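Local coordinates for protein PTHB1 (Homo sapiens, PDB 4YD8), which forms part of the BBSome coat complex, thought to sort specific membrane proteins to the primary cilium; this fragment is its N-terminal seven-bladed beta-propeller, at residues Ser15-Asp20 / Asp355-Cys360; Arg54-His59 / Glu70-Glu75. All coordinates share one frame; numbering follows the deposited sequence. Where two conformers were deposited one is given.

Contact 1 (Ser15-Asp20 / Asp355-Cys360); sequences STILGD and DGHLQC
Ile-17 lies alongside the His-357 ring, and both side chains point the same way. The methyl CD1 of Ile-17 comes in obliquely, 3.4 Å from CE1 of His-357. Ile-17 CG1 follows at 3.6 Å from His-357 ND1. The Ile-17 chain reaches this place because CG1 stands anti to the carbonyl carbon (chi1 -63°) and the chain then runs on extended. At the edge of the ring, in its plane, lie the Asp-355 carboxyl carbon and water 1. Water 1 is hydrogen-bonded to His-357 ND1 and donates to Thr-16 O at 2.9 Å, so it bridges the ring to the facing strand. His-332 stacks on the same ring.

The backbones pair antiparallel. Thr-16 and Leu-358 form the hydrogen-bonded pair. Thr-16 N gives to Leu-358 O at 2.8 Å. Leu-358 N returns an almost straight bond to Thr-16 O (2.9 Å, 175° at the hydrogen). Past the strand ends, Leu-18 N bonds to Gly-356 O at 2.8 Å. Gly-356 O also takes a CA-H...O contact from Ile-17 CA at 3.4 Å. Water 2 probably bridges Leu-18 O and Asp-355 O, though other acceptors compete for its protons.

This is the closure of the propeller: strand 8-17, from the start of the chain, is the outer strand of the last blade, beside 357-362. Thr-16 and Leu-358 share the face toward the first blade, where Leu-18 packs from the loop and all three touch Phe-56; Ile-17 and His-357 share the other face. Between these segments the polar links are main-chain hydrogen bonds and water, and no direct side-chain hydrogen bond crosses.

Contact 2 (Arg54-His59 / Glu70-Glu75); sequences RIFSPH and EDLLLE
Leu-72 pushes its CD1 methyl onto one face of the Phe-56 ring. Leu-72 CD1 sits 3.8 Å from the centroid of the Phe-56 ring, a CH-pi contact offset toward the rim. CG of Leu-72 lies anti to the backbone N (chi1 179°), which turns the branch back over the ring. Trp-14 meets Phe-56 edge-to-face.

At a bulge, Leu-73 points toward the neighbouring strand, and its CD1 meets both Ser-57 CB, at 3.9 Å, and Ile-55 CG2. On the face opposite Phe-56, Leu-74 CD2 reaches across to Ile-55 CD1 at 4.2 Å. These strands are the third and outermost of the first propeller blade, and a classic beta bulge interrupts their pairing: two residues, Leu-73 and Leu-74, stand opposite the single Ile-55. Ile-55 O takes a bond from Leu-73 N at 2.8 Å and a weak one from Leu-74 N.

At one end, Arg-54 and Glu-75 run side by side. Arg-54 NE gives a salt-bridging hydrogen bond to Glu-75 OE1 at 2.9 Å. Arg-54 NE approaches from above the Glu-75 carboxylate plane, and the guanidinium and carboxylate planes are 82° apart. Water 3 links Arg-54 NH2 to the same oxygen, while Glu-22 forms a second salt bridge with NH2. At the other end, Ser-57 N bonds to Asp-71 O at 2.8 Å. In one of the two Asp-71 conformers, OD1 accepts a hydrogen bond from His-59 N, and OD2 accepts Trp-14 NE1.

Contact 1 and contact 2 sit in adjoining blades, the last and the first, with centres about 12 Å apart. In sequence, contact 2 falls between the two segments of contact 1. They touch directly. Leu-18 CD2 packs 3.5 Å from Phe-56 CZ, and the same Leu-18 CD2 lies 3.8 Å from Arg-54 CD. Farther along, Cys-360 SG is 3.8 Å from Pro-58 CG. Trp-14, just before 15-20, touches Leu-358 and Cys-360 as well as Pro-58. The strand pairing that closes the ring is therefore packed against the face of the first blade formed by strands 43-47 and 52-56. Both contacts lie away from Gly-145, the site critical for stability.

Contact 1 (Ser15-Asp20 / Asp355-Cys360)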
# COMPACT_ATOMS: atom_id res chain seq x y z
N SER A 15 13.36 13.37 -7.81
CA SER A 15 12.00 13.31 -8.33
C SER A 15 12.01 12.94 -9.80
O SER A 15 13.01 13.10 -10.50
CB SER A 15 11.28 14.65 -8.11
OG SER A 15 11.74 15.64 -9.01
N THR A 16 10.89 12.42 -10.27
CA THR A 16 10.73 12.19 -11.69
C THR A 16 9.26 12.38 -12.04
O THR A 16 8.40 12.49 -11.16
CB THR A 16 11.22 10.78 -12.12
OG1 THR A 16 11.43 10.75 -13.54
CG2 THR A 16 10.22 9.69 -11.74
N ILE A 17 8.98 12.42 -13.34
CA ILE A 17 7.61 12.44 -13.81
C ILE A 17 7.40 11.19 -14.64
O ILE A 17 8.17 10.91 -15.56
CB ILE A 17 7.30 13.71 -14.62
CG1 ILE A 17 7.45 14.94 -13.73
CG2 ILE A 17 5.90 13.65 -15.20
CD1 ILE A 17 7.22 16.27 -14.47
N LEU A 18 6.37 10.42 -14.29
CA LEU A 18 6.13 9.11 -14.91
C LEU A 18 5.30 9.21 -16.19
O LEU A 18 4.10 9.45 -16.14
CB LEU A 18 5.40 8.21 -13.92
CG LEU A 18 6.16 7.94 -12.62
CD1 LEU A 18 5.36 7.01 -11.73
CD2 LEU A 18 7.50 7.35 -12.94
N GLY A 19 5.96 9.01 -17.32
CA GLY A 19 5.28 9.01 -18.61
C GLY A 19 4.70 10.35 -18.99
O GLY A 19 5.09 11.39 -18.46
N ASP A 20 3.75 10.32 -19.93
CA ASP A 20 3.14 11.54 -20.45
C ASP A 20 1.66 11.58 -20.16
O ASP A 20 0.87 10.87 -20.80
CB ASP A 20 3.38 11.67 -21.95
CG ASP A 20 3.25 13.09 -22.44
OD1 ASP A 20 2.11 13.56 -22.63
OD2 ASP A 20 4.30 13.75 -22.64
N ASP A 355 -1.05 12.40 -11.24
CA ASP A 355 -0.59 12.59 -12.61
C ASP A 355 0.88 12.19 -12.77
O ASP A 355 1.53 12.51 -13.77
CB ASP A 355 -0.83 14.04 -13.06
CG ASP A 355 -0.06 15.05 -12.23
OD1 ASP A 355 0.46 14.69 -11.15
OD2 ASP A 355 0.02 16.21 -12.66
N GLY A 356 1.41 11.47 -11.79
CA GLY A 356 2.69 10.81 -11.99
C GLY A 356 3.92 11.53 -11.51
O GLY A 356 5.03 11.19 -11.92
N HIS A 357 3.76 12.53 -10.64
CA HIS A 357 4.93 13.12 -10.00
C HIS A 357 5.37 12.21 -8.86
O HIS A 357 4.60 11.92 -7.94
CB HIS A 357 4.63 14.53 -9.49
CG HIS A 357 4.38 15.51 -10.59
ND1 HIS A 357 5.38 16.30 -11.14
CD2 HIS A 357 3.25 15.82 -11.27
CE1 HIS A 357 4.88 17.06 -12.09
NE2 HIS A 357 3.59 16.79 -12.20
N LEU A 358 6.60 11.73 -8.96
CA LEU A 358 7.14 10.79 -7.99
C LEU A 358 8.35 11.43 -7.32
O LEU A 358 9.29 11.86 -8.01
CB LEU A 358 7.53 9.48 -8.68
CG LEU A 358 8.10 8.34 -7.82
CD1 LEU A 358 7.04 7.84 -6.83
CD2 LEU A 358 8.59 7.22 -8.72
N GLN A 359 8.35 11.50 -6.00
CA GLN A 359 9.39 12.23 -5.28
C GLN A 359 9.88 11.51 -4.03
O GLN A 359 9.08 10.96 -3.25
CB GLN A 359 8.87 13.63 -4.89
CG GLN A 359 9.90 14.46 -4.07
CD GLN A 359 9.47 15.90 -3.95
OE1 GLN A 359 8.49 16.21 -3.27
NE2 GLN A 359 10.21 16.79 -4.60
N CYS A 360 11.19 11.55 -3.80
CA CYS A 360 11.77 11.03 -2.56
C CYS A 360 12.24 12.20 -1.71
O CYS A 360 12.87 13.13 -2.23
CB CYS A 360 12.97 10.11 -2.82
SG CYS A 360 12.59 8.65 -3.80
O HOH W 1 8.05 15.13 -9.97
O HOH W 2 2.40 11.49 -16.26

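Contact 2 (Arg54-His59 / Glu70-Glu75)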
# COMPACT_ATOMS: atom_id res chain seq x y z
N ARG A 54 6.84 0.33 -13.71
CA ARG A 54 8.19 0.88 -13.60
C ARG A 54 8.80 0.53 -12.24
O ARG A 54 8.12 0.55 -11.23
CB ARG A 54 8.17 2.41 -13.80
CG ARG A 54 7.69 2.82 -15.20
CD ARG A 54 7.47 4.33 -15.32
NE ARG A 54 7.09 4.71 -16.69
CZ ARG A 54 5.86 5.05 -17.06
NH1 ARG A 54 4.86 5.04 -16.18
NH2 ARG A 54 5.61 5.38 -18.32
N ILE A 55 10.10 0.24 -12.23
CA ILE A 55 10.82 -0.02 -10.99
C ILE A 55 12.05 0.88 -10.93
O ILE A 55 12.84 0.93 -11.87
CB ILE A 55 11.28 -1.49 -10.89
CG1 ILE A 55 10.08 -2.45 -11.06
CG2 ILE A 55 12.00 -1.74 -9.56
CD1 ILE A 55 10.50 -3.94 -11.00
N PHE A 56 12.19 1.61 -9.82
CA PHE A 56 13.29 2.56 -9.64
C PHE A 56 14.16 2.22 -8.44
O PHE A 56 13.68 1.73 -7.42
CB PHE A 56 12.80 4.01 -9.43
CG PHE A 56 12.02 4.58 -10.57
CD1 PHE A 56 10.65 4.39 -10.66
CD2 PHE A 56 12.65 5.34 -11.56
CE1 PHE A 56 9.92 4.93 -11.71
CE2 PHE A 56 11.93 5.88 -12.61
CZ PHE A 56 10.56 5.67 -12.69
N SER A 57 15.44 2.55 -8.56
CA SER A 57 16.34 2.58 -7.42
C SER A 57 17.02 3.94 -7.44
O SER A 57 18.07 4.10 -8.03
CB SER A 57 17.36 1.43 -7.49
OG SER A 57 18.13 1.36 -6.30
N PRO A 58 16.38 4.95 -6.84
CA PRO A 58 16.82 6.34 -7.01
C PRO A 58 18.14 6.66 -6.32
O PRO A 58 18.46 6.11 -5.26
CB PRO A 58 15.68 7.15 -6.37
CG PRO A 58 14.97 6.20 -5.48
CD PRO A 58 15.12 4.83 -6.08
N HIS A 59 18.90 7.55 -6.93
CA HIS A 59 20.16 8.03 -6.37
C HIS A 59 20.17 9.55 -6.47
O HIS A 59 19.63 10.11 -7.43
CB HIS A 59 21.36 7.45 -7.12
CG HIS A 59 21.49 5.96 -6.99
ND1 HIS A 59 20.76 5.08 -7.75
CD2 HIS A 59 22.27 5.21 -6.18
CE1 HIS A 59 21.08 3.84 -7.42
NE2 HIS A 59 21.99 3.89 -6.46
N GLU A 70 21.40 4.18 -14.44
CA GLU A 70 20.09 4.80 -14.45
C GLU A 70 19.32 4.49 -13.17
O GLU A 70 19.50 3.44 -12.57
CB GLU A 70 19.28 4.34 -15.66
CG GLU A 70 19.80 4.87 -16.99
CD GLU A 70 19.80 6.39 -17.05
OE1 GLU A 70 18.71 6.99 -17.01
OE2 GLU A 70 20.90 6.98 -17.12
N ASP A 71 18.47 5.43 -12.76
CA ASP A 71 17.58 5.25 -11.62
C ASP A 71 16.50 4.24 -12.00
O ASP A 71 15.97 3.52 -11.16
CB ASP A 71 16.92 6.58 -11.21
CG ASP A 71 17.92 7.64 -10.74
OD1 ASP A 71 18.59 7.45 -9.71
OD2 ASP A 71 18.00 8.70 -11.40
N LEU A 72 16.15 4.22 -13.27
CA LEU A 72 15.09 3.34 -13.76
C LEU A 72 15.67 1.95 -14.01
O LEU A 72 16.49 1.76 -14.91
CB LEU A 72 14.46 3.90 -15.03
CG LEU A 72 13.34 3.05 -15.65
CD1 LEU A 72 12.11 3.09 -14.77
CD2 LEU A 72 13.04 3.56 -17.06
N LEU A 73 15.25 0.97 -13.22
CA LEU A 73 15.75 -0.39 -13.38
C LEU A 73 14.98 -1.13 -14.46
O LEU A 73 15.54 -1.95 -15.18
CB LEU A 73 15.63 -1.16 -12.07
CG LEU A 73 16.40 -0.60 -10.88
CD1 LEU A 73 16.24 -1.53 -9.69
CD2 LEU A 73 17.87 -0.38 -11.21
N LEU A 74 13.69 -0.83 -14.58
CA LEU A 74 12.85 -1.57 -15.49
C LEU A 74 11.60 -0.78 -15.81
O LEU A 74 11.00 -0.16 -14.94
CB LEU A 74 12.47 -2.92 -14.88
CG LEU A 74 11.55 -3.82 -15.73
CD1 LEU A 74 12.09 -5.23 -15.75
CD2 LEU A 74 10.14 -3.83 -15.17
N GLU A 75 11.23 -0.82 -17.08
CA GLU A 75 9.96 -0.28 -17.53
C GLU A 75 9.37 -1.28 -18.51
O GLU A 75 10.05 -1.68 -19.45
CB GLU A 75 10.14 1.09 -18.18
CG GLU A 75 8.86 1.66 -18.78
CD GLU A 75 9.08 3.00 -19.45
OE1 GLU A 75 9.07 4.04 -18.75
OE2 GLU A 75 9.26 3.02 -20.68
O HOH W 3 7.80 6.08 -20.41
O HOH W 4 20.14 2.44 -10.10
O HOH W 5 19.67 10.39 -10.24